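Local coordinates for protein adenylyltransferase VopS (Vibrio parahaemolyticus, PDB 3LET) that transfers AMP from ATP onto a threonine of the host Rho GTPases RhoA, Rac and Cdc42, preventing their interaction with downstream effectors and inhibiting actin assembly, at residues T191-L194 with K195-A198; Y289-A292 with E293-D297. All coordinates share one frame; numbering follows the deposited sequence.

Each contact covers about the last two turns of a helix, contact 1 on helix 184-199 and contact 2 on helix 281-295, and contact 1 is complete in sequence before contact 2 begins. Their centres lie 11 Å apart and the two stretches touch. Leu194 CD1 packs 3.7 Å from Leu294 CD1, Ile291 CD1 reaches Tyr197 CB, and the carbonyl of Tyr197 probably accepts a hydrogen bond from Arg295 NH2. Helix 281-295 belongs to the Fido domain, has Gly280, Asn281 and Gly282 at its N-terminal end and carries Arg286, all of which probably bind ATP; helix 184-199 packs against its later turns, and the two contacts lie at that junction of this all-helical protein.

Contact 1: T191-L194 with K195-A198; sequences TSLL and KEYA
Lys195 lies back along Thr191, one helical turn earlier, and the two side chains lie alongside each other. CB of Lys195 sits 3.7 Å from Ser192 O. With CG anti to its own carbonyl carbon (chi1 -67°), the chain turns back over the preceding turn, and CG comes 3.4 Å from Thr191 O. CD passes farther from that same oxygen, and CE then settles 3.5 Å from Thr191 CG2, the methyl branch. A bend at chi4 (-71°) leaves NZ 4.0 Å from the same methyl. Thr191 can offer this methyl because its OG1 is turned to the other side, where it hydrogen-bonds to Ala187 O.

Beneath the side chains run the i to i+4 bonds of an alpha helix. Tyr197 N to Leu193 O is short, at 2.9 Å, and almost straight (173°), whereas the last bond, Ala198 N to Leu194 O, is more bent near the helix end. The Leu193 carbonyl oxygen also lies at the edge of the Tyr197 ring, near its plane. Leu193 and Glu196 extend together, while the carboxylate of Glu196 forms a salt bridge with Arg216.

This part of helix 184-199 sits among three helices: Thr191 and Lys195 touch helix 168-179, Leu193 reaches helix 207-217, and Leu194 packs on Met287 of helix 281-295.

Contact 2: Y289-A292 with E293-D297; sequences YAIA and ELRND
Tyr289 and Glu293 stack one turn apart at the end of helix 281-295, which closes in a Schellman motif. The motif carries the backbone bonds past the last turn: Asp297, with its positive phi, donates its N to Leu294 O at 2.8 Å, and Ser298 N turns back to Glu293 O. Ahead of it, Glu293, Leu294 and Arg295 donate to the carbonyls of Tyr289, Ala290 and Ile291, whereas the next bond, Asn296 N to Ala292 O, is weak, with an N-H...O angle of only 130°, as the helix runs out.

The main side-chain interaction is a CH-pi contact. CG of Glu293 sits over one face of the Tyr289 ring, 3.9 Å from its centroid and off-centre. A bend at chi2 (-74°) brings the carboxylate of Glu293 over the ring, and its rotation about chi3 leaves the two planes 10° apart, with CD 3.9 Å from Tyr289 CZ. Tyr289 OH and Glu293 OE1 both bond to one residue beyond the helix, the hydroxyl to Asn300 O and the carboxylate oxygen to Asn300 ND2, which ties the chain after the helix end back onto this buried surface. Trp175 of helix 168-179 also meets the tyrosine ring, the two planes steeply inclined.

A methyl-on-guanidinium contact lies on another side of the helix. Ile291 and Arg295 flank each other, and the arginine chain, extended from CG to NE, carries NH2 to a hydrogen bond with Lys202 O. Ile291 CG2 lies over one face of that guanidinium, 3.5 Å from Arg295 NE.

Contact 1: T191-L194 with K195-A198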
# COMPACT_ATOMS: atom_id res chain seq x y z
N THR A 191 -13.05 3.33 21.67
CA THR A 191 -12.70 4.10 22.86
C THR A 191 -11.50 3.52 23.63
O THR A 191 -10.57 4.25 24.00
CB THR A 191 -13.88 4.18 23.82
OG1 THR A 191 -14.97 4.80 23.14
CG2 THR A 191 -13.49 5.02 25.05
N SER A 192 -11.49 2.20 23.85
CA SER A 192 -10.36 1.58 24.56
C SER A 192 -9.05 1.75 23.80
O SER A 192 -8.02 2.04 24.41
CB SER A 192 -10.57 0.07 24.77
OG SER A 192 -11.84 -0.19 25.35
N LEU A 193 -9.08 1.56 22.48
CA LEU A 193 -7.86 1.66 21.68
C LEU A 193 -7.34 3.09 21.69
O LEU A 193 -6.14 3.33 21.73
CB LEU A 193 -8.07 1.17 20.23
CG LEU A 193 -8.15 -0.35 20.06
CD1 LEU A 193 -8.60 -0.73 18.64
CD2 LEU A 193 -6.80 -1.01 20.37
N LEU A 194 -8.25 4.04 21.68
CA LEU A 194 -7.82 5.43 21.64
C LEU A 194 -7.11 5.78 22.96
O LEU A 194 -6.04 6.42 22.97
CB LEU A 194 -9.02 6.33 21.44
CG LEU A 194 -8.71 7.83 21.42
CD1 LEU A 194 -7.71 8.21 20.33
CD2 LEU A 194 -10.03 8.58 21.22
N LYS A 195 -7.69 5.37 24.08
CA LYS A 195 -7.05 5.63 25.37
C LYS A 195 -5.70 4.95 25.45
O LYS A 195 -4.72 5.51 25.95
CB LYS A 195 -7.93 5.11 26.52
CG LYS A 195 -9.24 5.89 26.66
CD LYS A 195 -9.98 5.41 27.92
CE LYS A 195 -11.46 5.65 27.84
NZ LYS A 195 -11.80 7.09 27.96
N GLU A 196 -5.68 3.71 24.98
CA GLU A 196 -4.45 2.93 24.98
C GLU A 196 -3.31 3.59 24.17
O GLU A 196 -2.20 3.75 24.67
CB GLU A 196 -4.74 1.52 24.45
CG GLU A 196 -3.52 0.60 24.49
CD GLU A 196 -3.83 -0.82 24.03
OE1 GLU A 196 -5.02 -1.21 24.02
OE2 GLU A 196 -2.89 -1.55 23.68
N TYR A 197 -3.58 3.98 22.93
CA TYR A 197 -2.54 4.64 22.13
C TYR A 197 -2.27 6.10 22.54
O TYR A 197 -1.23 6.67 22.24
CB TYR A 197 -2.86 4.55 20.63
CG TYR A 197 -2.47 3.19 20.10
CD1 TYR A 197 -3.20 2.05 20.45
CD2 TYR A 197 -1.35 3.02 19.29
CE1 TYR A 197 -2.83 0.79 20.00
CE2 TYR A 197 -0.98 1.76 18.82
CZ TYR A 197 -1.73 0.65 19.17
OH TYR A 197 -1.37 -0.61 18.71
N ALA A 198 -3.20 6.71 23.25
CA ALA A 198 -2.93 8.06 23.73
C ALA A 198 -1.79 8.02 24.76
O ALA A 198 -1.04 8.99 24.91
CB ALA A 198 -4.18 8.65 24.35

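Contact 2: Y289-A292 with E293-D297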
# COMPACT_ATOMS: atom_id res chain seq x y z
N TYR A 289 -5.48 10.61 13.49
CA TYR A 289 -5.65 12.05 13.67
C TYR A 289 -5.88 12.32 15.16
O TYR A 289 -5.23 13.20 15.74
CB TYR A 289 -6.85 12.56 12.87
CG TYR A 289 -7.18 14.03 13.14
CD1 TYR A 289 -6.43 15.05 12.55
CD2 TYR A 289 -8.24 14.37 13.99
CE1 TYR A 289 -6.72 16.39 12.77
CE2 TYR A 289 -8.54 15.75 14.24
CZ TYR A 289 -7.78 16.73 13.63
OH TYR A 289 -8.08 18.06 13.90
N ALA A 290 -6.83 11.58 15.75
CA ALA A 290 -7.17 11.76 17.17
C ALA A 290 -5.98 11.47 18.08
O ALA A 290 -5.74 12.19 19.03
CB ALA A 290 -8.35 10.88 17.58
N ILE A 291 -5.25 10.39 17.82
CA ILE A 291 -4.11 10.09 18.67
C ILE A 291 -3.09 11.22 18.58
O ILE A 291 -2.56 11.65 19.60
CB ILE A 291 -3.44 8.78 18.27
CG1 ILE A 291 -4.40 7.60 18.51
CG2 ILE A 291 -2.13 8.57 19.04
CD1 ILE A 291 -3.92 6.31 17.77
N ALA A 292 -2.80 11.67 17.37
CA ALA A 292 -1.83 12.77 17.20
C ALA A 292 -2.31 14.01 17.97
O ALA A 292 -1.54 14.68 18.65
CB ALA A 292 -1.62 13.12 15.70
N GLU A 293 -3.60 14.29 17.87
CA GLU A 293 -4.15 15.47 18.55
C GLU A 293 -3.99 15.34 20.06
O GLU A 293 -3.64 16.32 20.75
CB GLU A 293 -5.63 15.62 18.24
CG GLU A 293 -5.93 16.12 16.85
CD GLU A 293 -5.62 17.60 16.72
OE1 GLU A 293 -6.42 18.43 17.20
OE2 GLU A 293 -4.56 17.92 16.15
N LEU A 294 -4.29 14.16 20.58
CA LEU A 294 -4.31 13.97 22.03
C LEU A 294 -2.89 14.06 22.56
O LEU A 294 -2.65 14.65 23.61
CB LEU A 294 -4.97 12.64 22.41
CG LEU A 294 -6.47 12.55 22.12
CD1 LEU A 294 -6.99 11.18 22.47
CD2 LEU A 294 -7.27 13.64 22.88
N ARG A 295 -1.93 13.53 21.80
CA ARG A 295 -0.54 13.60 22.22
C ARG A 295 -0.05 15.04 22.20
O ARG A 295 0.98 15.36 22.82
CB ARG A 295 0.34 12.72 21.33
CG ARG A 295 0.05 11.24 21.55
CD ARG A 295 0.94 10.37 20.68
NE ARG A 295 0.78 8.95 20.97
CZ ARG A 295 1.50 8.01 20.37
NH1 ARG A 295 2.39 8.37 19.44
NH2 ARG A 295 1.32 6.73 20.68
N ASN A 296 -0.77 15.91 21.49
CA ASN A 296 -0.46 17.34 21.51
C ASN A 296 -1.41 18.11 22.43
O ASN A 296 -1.58 19.32 22.28
CB ASN A 296 -0.51 17.94 20.10
CG ASN A 296 0.28 19.24 19.98
OD1 ASN A 296 1.39 19.35 20.49
ND2 ASN A 296 -0.28 20.23 19.31
N ASP A 297 -2.02 17.41 23.38
CA ASP A 297 -2.91 18.01 24.40
C ASP A 297 -4.04 18.85 23.78
O ASP A 297 -4.33 19.98 24.21
CB ASP A 297 -2.09 18.87 25.39
CG ASP A 297 -2.88 19.27 26.63
OD1 ASP A 297 -3.81 18.52 27.02
OD2 ASP A 297 -2.58 20.34 27.23